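Local coordinates for protein 2,5-dihydroxypyridine 5,6-dioxygenase (Pseudomonas putida KT2440, PDB 7CUP) that catalyses the iron-dependent oxidative ring cleavage of 2,5-dihydroxypyridine between carbons 5 and 6, producing N-formylmaleamate during aerobic nicotinate degradation, at residues Gln10-Val15 against Leu120-Pro125; Tyr34-Thr39 against Glu124-Leu129; Arg249-Tyr254 against Thr315-Asp320. All coordinates share one frame; numbering follows the deposited sequence.

From the N terminus, helix 5-18 opens contact 1 and the start of helix 37-49 opens contact 2 before either has closed. The chain then runs through much of the parallel sheet. Contact 1 closes at the end of strand 118-121 and contact 2 just after it, on helix 126-131, so the two loops cross instead of nesting and share Glu-124 and Pro-125. They also touch, Phe-12 CZ lying 3.4 Å from Thr-39 CG2. Contact 1 ties helix 5-18 to strand 118-121 and the loop after it; contact 2 ties the starts of helices 37-49 and 126-131 together. Contact 3 follows in series, joining helix 243-253 to iron-binding strand 319-323, its centre about 30 Å from that of contact 1.

Contact 1: Gln10-Val15 against Leu120-Pro125; sequences QMFEHV and LLAVEP
Val-15 and Leu-120 meet methyl to methyl: CG1 of Val-15 lies 3.5 Å from CD2 of Leu-120, closer than usual for two carbons. The side chains cross at about a right angle, and this pair of methyls is their close approach. With CG1 of Val-15 anti to its backbone N (chi1 177°), this methyl rather than CG2 is the one that meets Leu-120. One turn back, the methyl of Ala-122 approaches the Phe-12 ring obliquely, its CB 4.0 Å from CZ of Phe-12; the single methyl of alanine suits a place that a long aromatic side chain reaches with its far end. Around this pair, Trp-190 meets the Phe-12 ring with planes at about 60° and also touches Val-15, while Thr-39 and Ala-46 of helix 37-49 pack on Phe-12. The strand side is set by the parallel sheet, where Leu-120 bonds through its backbone to Val-97 and Asp-99, and Leu-121 to Asp-188 and Trp-190. No hydrogen bond crosses between the segments. Helix 5-18 is therefore probably held against strand 118-121 by dispersion and the exclusion of water, so that the fit depends largely on the shapes of the side chains.

Contact 2: Tyr34-Thr39 against Glu124-Leu129; sequences YSDPRT and EPPEVL
Asp-36 and Pro-126 approach from opposite directions, Asp-36 as the N-cap of helix 37-49, Pro-126 as the first residue of helix 126-131. From CB of Asp-36, which points toward Glu-124-Leu-129, the chain turns CG anti to the backbone N (chi1 -174°), and the carboxylate then divides its work. OD1 turns back to its own helix and accepts the amide of Arg-38, N to OD1 2.9 Å with an N-H...O angle of 146°, the donor sitting above the carboxylate plane. OD2 faces across and comes to 4.1 Å from CD of Pro-126, a van der Waals contact. With an alanine in place of Asp-36 the carboxylate is gone, so the Arg-38 amide would probably lose its capping acceptor and a gap open beside Pro-126 CD.

Proline suits position 126 because the first turn of a helix needs no amide hydrogen there, and its ring offers carbons on which others can rest. NH1 of Arg-38 lies 3.9 Å from Pro-126 CG, the two side chains crossing at about a right angle and CG meeting the guanidinium obliquely, while NH2 binds Asn-5 OD1 and Val-3 O. Thr-39 adds the polar link: a water lies 2.9 Å from its OG1 and donates to Glu-124 O at 2.7 Å. Leu-8 of helix 5-18 touches both Thr-39 and Pro-126. Both helices follow strands of the parallel sheet, 26-31 and 118-121, as in alpha/beta folds, and their N-terminal ends meet here, with Asp-36 a side-chain N-cap.

Contact 3: Arg249-Tyr254 against Thr315-Asp320; sequences RDYMKY and TPCHLD. With FE (Fe (III) ion), chain G.
The hydroxyl of Tyr-251 reaches His-318 through one water: OH donates to it at 2.6 Å, with the water in the plane of the ring at its edge, and the water donates in turn to His-318 O at 3.0 Å. Beside this polar bridge the contact is apolar. Tyrosine suits both, since its CE2 lies 3.9 Å from CD2 of Leu-319 and also meets SG of Cys-317, a sulfur-aromatic contact with the sulfur oblique, 58° off the ring normal. Leucine offers a second methyl: CD1 rests 4.0 Å from SD of Met-252, whose flexible thioether bends at chi3 (78°). Helix 243-253 thus packs on Cys-317 and Leu-319, while the residues between and after them, His-318 and Asp-320, bind the iron. His-318 NE2 does so at 2.2 Å and Asp-320 OD1 at 2.3 Å; with His-265 they form the facial triad of two histidines and one carboxylate familiar from non-heme iron dioxygenases, and Ser-302 and two waters are also bound. Second-shell bonds are consistent with holding these ligands: His-318 ND1 is hydrogen-bonded to Thr-73 O, which would limit rotation of the imidazole, while Asp-320 OD2 accepts from an iron-bound water at 2.8 Å and forms a salt bridge with Arg-293 NE.

Contact 1: Gln10-Val15 against Leu120-Pro125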
loop_
_atom_site.group_PDB
_atom_site.type_symbol
_atom_site.label_atom_id
_atom_site.label_comp_id
_atom_site.label_asym_id
_atom_site.label_seq_id
_atom_site.Cartn_x
_atom_site.Cartn_y
_atom_site.Cartn_z
ATOM N N GLN A 10 -10.548 -5.956 -20.288
ATOM C CA GLN A 10 -11.172 -6.275 -21.618
ATOM C C GLN A 10 -10.176 -6.993 -22.521
ATOM O O GLN A 10 -10.602 -7.919 -23.254
ATOM C CB GLN A 10 -11.667 -5.056 -22.387
ATOM C CG GLN A 10 -13.068 -4.659 -21.989
ATOM C CD GLN A 10 -13.396 -3.293 -22.530
ATOM O OE1 GLN A 10 -12.991 -2.951 -23.645
ATOM N NE2 GLN A 10 -14.107 -2.507 -21.730
ATOM N N MET A 11 -8.915 -6.573 -22.495
ATOM C CA MET A 11 -7.862 -7.241 -23.301
ATOM C C MET A 11 -7.770 -8.695 -22.832
ATOM O O MET A 11 -7.685 -9.587 -23.706
ATOM C CB MET A 11 -6.499 -6.556 -23.183
ATOM C CG MET A 11 -6.414 -5.231 -23.975
ATOM S SD MET A 11 -5.193 -4.083 -23.317
ATOM C CE MET A 11 -3.723 -5.094 -23.379
ATOM N N PHE A 12 -7.743 -8.934 -21.519
ATOM C CA PHE A 12 -7.590 -10.314 -20.994
ATOM C C PHE A 12 -8.844 -11.132 -21.333
ATOM O O PHE A 12 -8.721 -12.345 -21.651
ATOM C CB PHE A 12 -7.256 -10.358 -19.504
ATOM C CG PHE A 12 -5.775 -10.446 -19.223
ATOM C CD1 PHE A 12 -4.985 -9.305 -19.177
ATOM C CD2 PHE A 12 -5.158 -11.676 -19.052
ATOM C CE1 PHE A 12 -3.624 -9.400 -18.924
ATOM C CE2 PHE A 12 -3.793 -11.768 -18.811
ATOM C CZ PHE A 12 -3.032 -10.627 -18.731
ATOM N N GLU A 13 -10.028 -10.526 -21.333
ATOM C CA GLU A 13 -11.240 -11.249 -21.807
ATOM C C GLU A 13 -11.029 -11.690 -23.259
ATOM O O GLU A 13 -11.338 -12.859 -23.558
ATOM C CB GLU A 13 -12.509 -10.412 -21.707
ATOM C CG GLU A 13 -12.873 -10.137 -20.279
ATOM C CD GLU A 13 -14.027 -9.170 -20.132
ATOM O OE1 GLU A 13 -15.139 -9.552 -20.558
ATOM O OE2 GLU A 13 -13.811 -8.066 -19.546
ATOM N N HIS A 14 -10.555 -10.797 -24.130
ATOM C CA HIS A 14 -10.314 -11.102 -25.568
ATOM C C HIS A 14 -9.345 -12.284 -25.714
ATOM O O HIS A 14 -9.693 -13.288 -26.387
ATOM C CB HIS A 14 -9.836 -9.854 -26.315
ATOM C CG HIS A 14 -9.328 -10.153 -27.687
ATOM N ND1 HIS A 14 -10.169 -10.268 -28.770
ATOM C CD2 HIS A 14 -8.077 -10.319 -28.161
ATOM C CE1 HIS A 14 -9.465 -10.519 -29.851
ATOM N NE2 HIS A 14 -8.173 -10.552 -29.507
ATOM N N VAL A 15 -8.198 -12.230 -25.044
ATOM C CA VAL A 15 -7.122 -13.250 -25.194
ATOM C C VAL A 15 -7.562 -14.562 -24.521
ATOM O O VAL A 15 -7.254 -15.607 -25.084
ATOM C CB VAL A 15 -5.771 -12.700 -24.688
ATOM C CG1 VAL A 15 -4.666 -13.749 -24.773
ATOM C CG2 VAL A 15 -5.392 -11.439 -25.480
ATOM N N LEU A 120 -0.480 -19.720 -20.991
ATOM C CA LEU A 120 -0.292 -18.397 -21.645
ATOM C C LEU A 120 0.666 -17.556 -20.797
ATOM O O LEU A 120 0.335 -17.252 -19.670
ATOM C CB LEU A 120 -1.640 -17.693 -21.789
ATOM C CG LEU A 120 -1.569 -16.345 -22.505
ATOM C CD1 LEU A 120 -1.066 -16.517 -23.927
ATOM C CD2 LEU A 120 -2.915 -15.666 -22.494
ATOM N N LEU A 121 1.832 -17.212 -21.334
ATOM C CA LEU A 121 2.785 -16.289 -20.675
ATOM C C LEU A 121 2.325 -14.859 -20.970
ATOM O O LEU A 121 1.922 -14.586 -22.123
ATOM C CB LEU A 121 4.203 -16.558 -21.176
ATOM C CG LEU A 121 5.248 -15.599 -20.621
ATOM C CD1 LEU A 121 5.420 -15.775 -19.125
ATOM C CD2 LEU A 121 6.572 -15.751 -21.351
ATOM N N ALA A 122 2.294 -13.992 -19.946
ATOM C CA ALA A 122 1.831 -12.585 -20.056
ATOM C C ALA A 122 2.613 -11.752 -19.033
ATOM O O ALA A 122 2.174 -11.705 -17.878
ATOM C CB ALA A 122 0.329 -12.468 -19.831
ATOM N N VAL A 123 3.752 -11.178 -19.438
ATOM C CA VAL A 123 4.666 -10.502 -18.478
ATOM C C VAL A 123 5.055 -9.120 -19.007
ATOM O O VAL A 123 5.511 -8.294 -18.174
ATOM C CB VAL A 123 5.897 -11.363 -18.161
ATOM C CG1 VAL A 123 5.520 -12.508 -17.248
ATOM C CG2 VAL A 123 6.621 -11.853 -19.411
ATOM N N GLU A 124 4.862 -8.870 -20.303
ATOM C CA GLU A 124 5.231 -7.563 -20.895
ATOM C C GLU A 124 4.267 -6.527 -20.343
ATOM O O GLU A 124 3.154 -6.849 -19.912
ATOM C CB GLU A 124 5.206 -7.567 -22.426
ATOM C CG GLU A 124 6.294 -8.392 -23.069
ATOM C CD GLU A 124 7.732 -7.959 -22.850
ATOM O OE1 GLU A 124 8.316 -7.434 -23.801
ATOM O OE2 GLU A 124 8.298 -8.275 -21.766
ATOM N N PRO A 125 4.685 -5.241 -20.331
ATOM C CA PRO A 125 3.827 -4.158 -19.849
ATOM C C PRO A 125 2.494 -4.056 -20.596
ATOM O O PRO A 125 2.409 -4.333 -21.794
ATOM C CB PRO A 125 4.659 -2.883 -20.112
ATOM C CG PRO A 125 6.083 -3.335 -20.347
ATOM C CD PRO A 125 5.990 -4.769 -20.819
#

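Contact 2: Tyr34-Thr39 against Glu124-Leu129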
loop_
_atom_site.group_PDB
_atom_site.type_symbol
_atom_site.label_atom_id
_atom_site.label_comp_id
_atom_site.label_asym_id
_atom_site.label_seq_id
_atom_site.Cartn_x
_atom_site.Cartn_y
_atom_site.Cartn_z
ATOM N N TYR A 34 7.271 -10.318 -7.676
ATOM C CA TYR A 34 7.660 -9.335 -8.710
ATOM C C TYR A 34 6.629 -9.252 -9.847
ATOM O O TYR A 34 6.858 -8.467 -10.778
ATOM C CB TYR A 34 9.040 -9.718 -9.243
ATOM C CG TYR A 34 9.141 -11.135 -9.761
ATOM C CD1 TYR A 34 8.867 -11.416 -11.094
ATOM C CD2 TYR A 34 9.536 -12.195 -8.945
ATOM C CE1 TYR A 34 8.967 -12.704 -11.598
ATOM C CE2 TYR A 34 9.697 -13.474 -9.457
ATOM C CZ TYR A 34 9.365 -13.735 -10.771
ATOM O OH TYR A 34 9.466 -14.989 -11.306
ATOM N N SER A 35 5.519 -9.982 -9.794
ATOM C CA SER A 35 4.477 -9.976 -10.853
ATOM C C SER A 35 3.724 -8.643 -10.813
ATOM O O SER A 35 3.493 -8.139 -9.718
ATOM C CB SER A 35 3.519 -11.119 -10.678
ATOM O OG SER A 35 4.179 -12.362 -10.868
ATOM N N ASP A 36 3.344 -8.113 -11.966
ATOM C CA ASP A 36 2.561 -6.858 -12.067
ATOM C C ASP A 36 1.172 -7.096 -11.502
ATOM O O ASP A 36 0.418 -7.923 -12.033
ATOM C CB ASP A 36 2.468 -6.337 -13.500
ATOM C CG ASP A 36 1.788 -4.968 -13.540
ATOM O OD1 ASP A 36 1.094 -4.602 -12.544
ATOM O OD2 ASP A 36 1.981 -4.261 -14.537
ATOM N N PRO A 37 0.810 -6.445 -10.373
ATOM C CA PRO A 37 -0.484 -6.674 -9.741
ATOM C C PRO A 37 -1.674 -6.290 -10.631
ATOM O O PRO A 37 -2.710 -6.946 -10.544
ATOM C CB PRO A 37 -0.451 -5.816 -8.459
ATOM C CG PRO A 37 0.661 -4.844 -8.686
ATOM C CD PRO A 37 1.667 -5.586 -9.541
ATOM N N ARG A 38 -1.512 -5.297 -11.491
ATOM C CA ARG A 38 -2.618 -4.868 -12.400
ATOM C C ARG A 38 -2.944 -6.001 -13.380
ATOM O O ARG A 38 -4.127 -6.235 -13.621
ATOM C CB ARG A 38 -2.211 -3.588 -13.108
ATOM C CG ARG A 38 -2.008 -2.455 -12.125
ATOM C CD ARG A 38 -1.572 -1.193 -12.808
ATOM N NE ARG A 38 -2.680 -0.676 -13.588
ATOM C CZ ARG A 38 -2.620 -0.443 -14.891
ATOM N NH1 ARG A 38 -1.475 -0.641 -15.527
ATOM N NH2 ARG A 38 -3.690 0.013 -15.538
ATOM N N THR A 39 -1.918 -6.697 -13.889
ATOM C CA THR A 39 -2.050 -7.836 -14.837
ATOM C C THR A 39 -2.678 -9.059 -14.132
ATOM O O THR A 39 -3.620 -9.658 -14.702
ATOM C CB THR A 39 -0.713 -8.099 -15.557
ATOM O OG1 THR A 39 -0.320 -6.919 -16.264
ATOM C CG2 THR A 39 -0.832 -9.166 -16.610
ATOM N N GLU A 124 4.862 -8.870 -20.303
ATOM C CA GLU A 124 5.231 -7.563 -20.895
ATOM C C GLU A 124 4.267 -6.527 -20.343
ATOM O O GLU A 124 3.154 -6.849 -19.912
ATOM C CB GLU A 124 5.206 -7.567 -22.426
ATOM C CG GLU A 124 6.294 -8.392 -23.069
ATOM C CD GLU A 124 7.732 -7.959 -22.850
ATOM O OE1 GLU A 124 8.316 -7.434 -23.801
ATOM O OE2 GLU A 124 8.298 -8.275 -21.766
ATOM N N PRO A 125 4.685 -5.241 -20.331
ATOM C CA PRO A 125 3.827 -4.158 -19.849
ATOM C C PRO A 125 2.494 -4.056 -20.596
ATOM O O PRO A 125 2.409 -4.333 -21.794
ATOM C CB PRO A 125 4.659 -2.883 -20.112
ATOM C CG PRO A 125 6.083 -3.335 -20.347
ATOM C CD PRO A 125 5.990 -4.769 -20.819
ATOM N N PRO A 126 1.408 -3.626 -19.926
ATOM C CA PRO A 126 0.088 -3.534 -20.560
ATOM C C PRO A 126 0.078 -2.803 -21.909
ATOM O O PRO A 126 -0.634 -3.227 -22.801
ATOM C CB PRO A 126 -0.740 -2.734 -19.538
ATOM C CG PRO A 126 -0.093 -3.058 -18.199
ATOM C CD PRO A 126 1.378 -3.268 -18.495
ATOM N N GLU A 127 0.872 -1.735 -22.061
ATOM C CA GLU A 127 0.882 -0.952 -23.321
ATOM C C GLU A 127 1.410 -1.840 -24.475
ATOM O O GLU A 127 0.961 -1.676 -25.634
ATOM C CB GLU A 127 1.685 0.344 -23.162
ATOM C CG GLU A 127 1.077 1.328 -22.160
ATOM C CD GLU A 127 1.004 0.893 -20.696
ATOM O OE1 GLU A 127 1.888 0.085 -20.271
ATOM O OE2 GLU A 127 0.045 1.348 -19.975
ATOM N N VAL A 128 2.387 -2.690 -24.199
ATOM C CA VAL A 128 2.987 -3.607 -25.201
ATOM C C VAL A 128 1.943 -4.683 -25.489
ATOM O O VAL A 128 1.773 -5.041 -26.679
ATOM C CB VAL A 128 4.296 -4.202 -24.659
ATOM C CG1 VAL A 128 4.853 -5.318 -25.551
ATOM C CG2 VAL A 128 5.322 -3.106 -24.446
ATOM N N LEU A 129 1.275 -5.168 -24.440
ATOM C CA LEU A 129 0.198 -6.167 -24.588
ATOM C C LEU A 129 -0.896 -5.604 -25.512
ATOM O O LEU A 129 -1.455 -6.403 -26.297
ATOM C CB LEU A 129 -0.379 -6.556 -23.226
ATOM C CG LEU A 129 0.515 -7.342 -22.264
ATOM C CD1 LEU A 129 -0.292 -7.742 -21.056
ATOM C CD2 LEU A 129 1.116 -8.570 -22.920
HETATM O O HOH W 1 2.346 -7.238 -17.313
#

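Contact 3: Arg249-Tyr254 against Thr315-Asp320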
loop_
_atom_site.group_PDB
_atom_site.type_symbol
_atom_site.label_atom_id
_atom_site.label_comp_id
_atom_site.label_asym_id
_atom_site.label_seq_id
_atom_site.Cartn_x
_atom_site.Cartn_y
_atom_site.Cartn_z
ATOM N N ARG A 249 32.204 -11.456 -25.690
ATOM C CA ARG A 249 33.142 -12.560 -25.347
ATOM C C ARG A 249 33.277 -12.655 -23.823
ATOM O O ARG A 249 33.282 -13.761 -23.293
ATOM C CB ARG A 249 34.534 -12.379 -25.962
ATOM C CG ARG A 249 34.675 -12.749 -27.428
ATOM C CD ARG A 249 36.160 -12.706 -27.833
ATOM N NE ARG A 249 36.807 -11.403 -27.614
ATOM C CZ ARG A 249 36.833 -10.402 -28.488
ATOM N NH1 ARG A 249 36.246 -10.501 -29.669
ATOM N NH2 ARG A 249 37.461 -9.284 -28.179
ATOM N N ASP A 250 33.402 -11.528 -23.140
ATOM C CA ASP A 250 33.579 -11.500 -21.671
ATOM C C ASP A 250 32.310 -12.028 -20.991
ATOM O O ASP A 250 32.414 -12.704 -19.939
ATOM C CB ASP A 250 33.936 -10.086 -21.228
ATOM C CG ASP A 250 34.503 -9.967 -19.831
ATOM O OD1 ASP A 250 35.731 -9.927 -19.693
ATOM O OD2 ASP A 250 33.710 -9.897 -18.898
ATOM N N TYR A 251 31.137 -11.703 -21.525
ATOM C CA TYR A 251 29.859 -12.137 -20.920
ATOM C C TYR A 251 29.777 -13.655 -21.000
ATOM O O TYR A 251 29.539 -14.318 -19.992
ATOM C CB TYR A 251 28.670 -11.505 -21.633
ATOM C CG TYR A 251 27.342 -11.912 -21.050
ATOM C CD1 TYR A 251 26.899 -11.371 -19.849
ATOM C CD2 TYR A 251 26.537 -12.849 -21.678
ATOM C CE1 TYR A 251 25.667 -11.727 -19.319
ATOM C CE2 TYR A 251 25.300 -13.212 -21.167
ATOM C CZ TYR A 251 24.866 -12.646 -19.983
ATOM O OH TYR A 251 23.676 -13.018 -19.436
ATOM N N MET A 252 29.949 -14.181 -22.209
ATOM C CA MET A 252 29.863 -15.632 -22.488
ATOM C C MET A 252 30.920 -16.407 -21.684
ATOM O O MET A 252 30.564 -17.487 -21.178
ATOM C CB MET A 252 29.988 -15.885 -23.985
ATOM C CG MET A 252 28.849 -15.263 -24.739
ATOM S SD MET A 252 28.676 -15.721 -26.448
ATOM C CE MET A 252 27.909 -17.331 -26.268
ATOM N N LYS A 253 32.139 -15.898 -21.493
ATOM C CA LYS A 253 33.178 -16.694 -20.785
ATOM C C LYS A 253 32.874 -16.696 -19.278
ATOM O O LYS A 253 33.335 -17.609 -18.588
ATOM C CB LYS A 253 34.603 -16.235 -21.127
ATOM C CG LYS A 253 35.034 -14.869 -20.617
ATOM C CD LYS A 253 35.312 -14.767 -19.103
ATOM C CE LYS A 253 35.262 -13.339 -18.570
ATOM N NZ LYS A 253 34.323 -13.168 -17.433
ATOM N N TYR A 254 32.081 -15.737 -18.790
ATOM C CA TYR A 254 31.689 -15.613 -17.368
ATOM C C TYR A 254 31.167 -16.949 -16.853
ATOM O O TYR A 254 31.414 -17.327 -15.691
ATOM C CB TYR A 254 30.608 -14.546 -17.211
ATOM C CG TYR A 254 29.922 -14.496 -15.871
ATOM C CD1 TYR A 254 30.597 -14.124 -14.738
ATOM C CD2 TYR A 254 28.582 -14.831 -15.747
ATOM C CE1 TYR A 254 29.961 -14.051 -13.507
ATOM C CE2 TYR A 254 27.922 -14.744 -14.537
ATOM C CZ TYR A 254 28.617 -14.362 -13.408
ATOM O OH TYR A 254 27.968 -14.274 -12.213
ATOM N N THR A 315 23.039 -25.550 -20.305
ATOM C CA THR A 315 23.811 -24.374 -19.811
ATOM C C THR A 315 22.842 -23.217 -19.563
ATOM O O THR A 315 21.866 -23.066 -20.287
ATOM C CB THR A 315 24.919 -23.983 -20.797
ATOM O OG1 THR A 315 25.738 -22.986 -20.193
ATOM C CG2 THR A 315 24.381 -23.458 -22.106
ATOM N N PRO A 316 23.017 -22.425 -18.486
ATOM C CA PRO A 316 22.099 -21.326 -18.190
ATOM C C PRO A 316 22.251 -20.116 -19.120
ATOM O O PRO A 316 21.312 -19.362 -19.247
ATOM C CB PRO A 316 22.502 -20.910 -16.775
ATOM C CG PRO A 316 23.959 -21.276 -16.684
ATOM C CD PRO A 316 24.076 -22.555 -17.477
ATOM N N CYS A 317 23.425 -19.936 -19.726
ATOM C CA CYS A 317 23.706 -18.747 -20.574
ATOM C C CYS A 317 22.864 -18.791 -21.858
ATOM O O CYS A 317 23.060 -19.688 -22.677
ATOM C CB CYS A 317 25.184 -18.662 -20.898
ATOM S SG CYS A 317 25.618 -17.189 -21.849
ATOM N N HIS A 318 21.980 -17.810 -22.046
ATOM C CA HIS A 318 21.015 -17.766 -23.166
ATOM C C HIS A 318 21.017 -16.383 -23.832
ATOM O O HIS A 318 20.742 -15.369 -23.140
ATOM C CB HIS A 318 19.640 -18.143 -22.627
ATOM C CG HIS A 318 18.574 -17.924 -23.635
ATOM N ND1 HIS A 318 17.625 -16.943 -23.496
ATOM C CD2 HIS A 318 18.362 -18.511 -24.824
ATOM C CE1 HIS A 318 16.843 -16.941 -24.547
ATOM N NE2 HIS A 318 17.270 -17.897 -25.367
ATOM N N LEU A 319 21.270 -16.338 -25.142
ATOM C CA LEU A 319 21.156 -15.097 -25.963
ATOM C C LEU A 319 20.136 -15.305 -27.078
ATOM O O LEU A 319 20.068 -16.421 -27.625
ATOM C CB LEU A 319 22.518 -14.731 -26.556
ATOM C CG LEU A 319 23.649 -14.581 -25.547
ATOM C CD1 LEU A 319 24.949 -14.277 -26.281
ATOM C CD2 LEU A 319 23.353 -13.498 -24.511
ATOM N N ASP A 320 19.316 -14.280 -27.323
ATOM C CA ASP A 320 18.425 -14.130 -28.498
ATOM C C ASP A 320 18.973 -12.971 -29.303
ATOM O O ASP A 320 19.207 -11.878 -28.717
ATOM C CB ASP A 320 16.967 -13.914 -28.104
ATOM C CG ASP A 320 16.304 -15.202 -27.656
ATOM O OD1 ASP A 320 16.794 -16.251 -28.056
ATOM O OD2 ASP A 320 15.341 -15.138 -26.884
HETATM FE FE FE G . 16.481 -18.417 -27.349
HETATM O O HOH W 2 22.292 -14.767 -20.689
HETATM O O HOH W 3 14.434 -17.796 -26.465
HETATM O O HOH W 4 16.764 -20.517 -26.334
#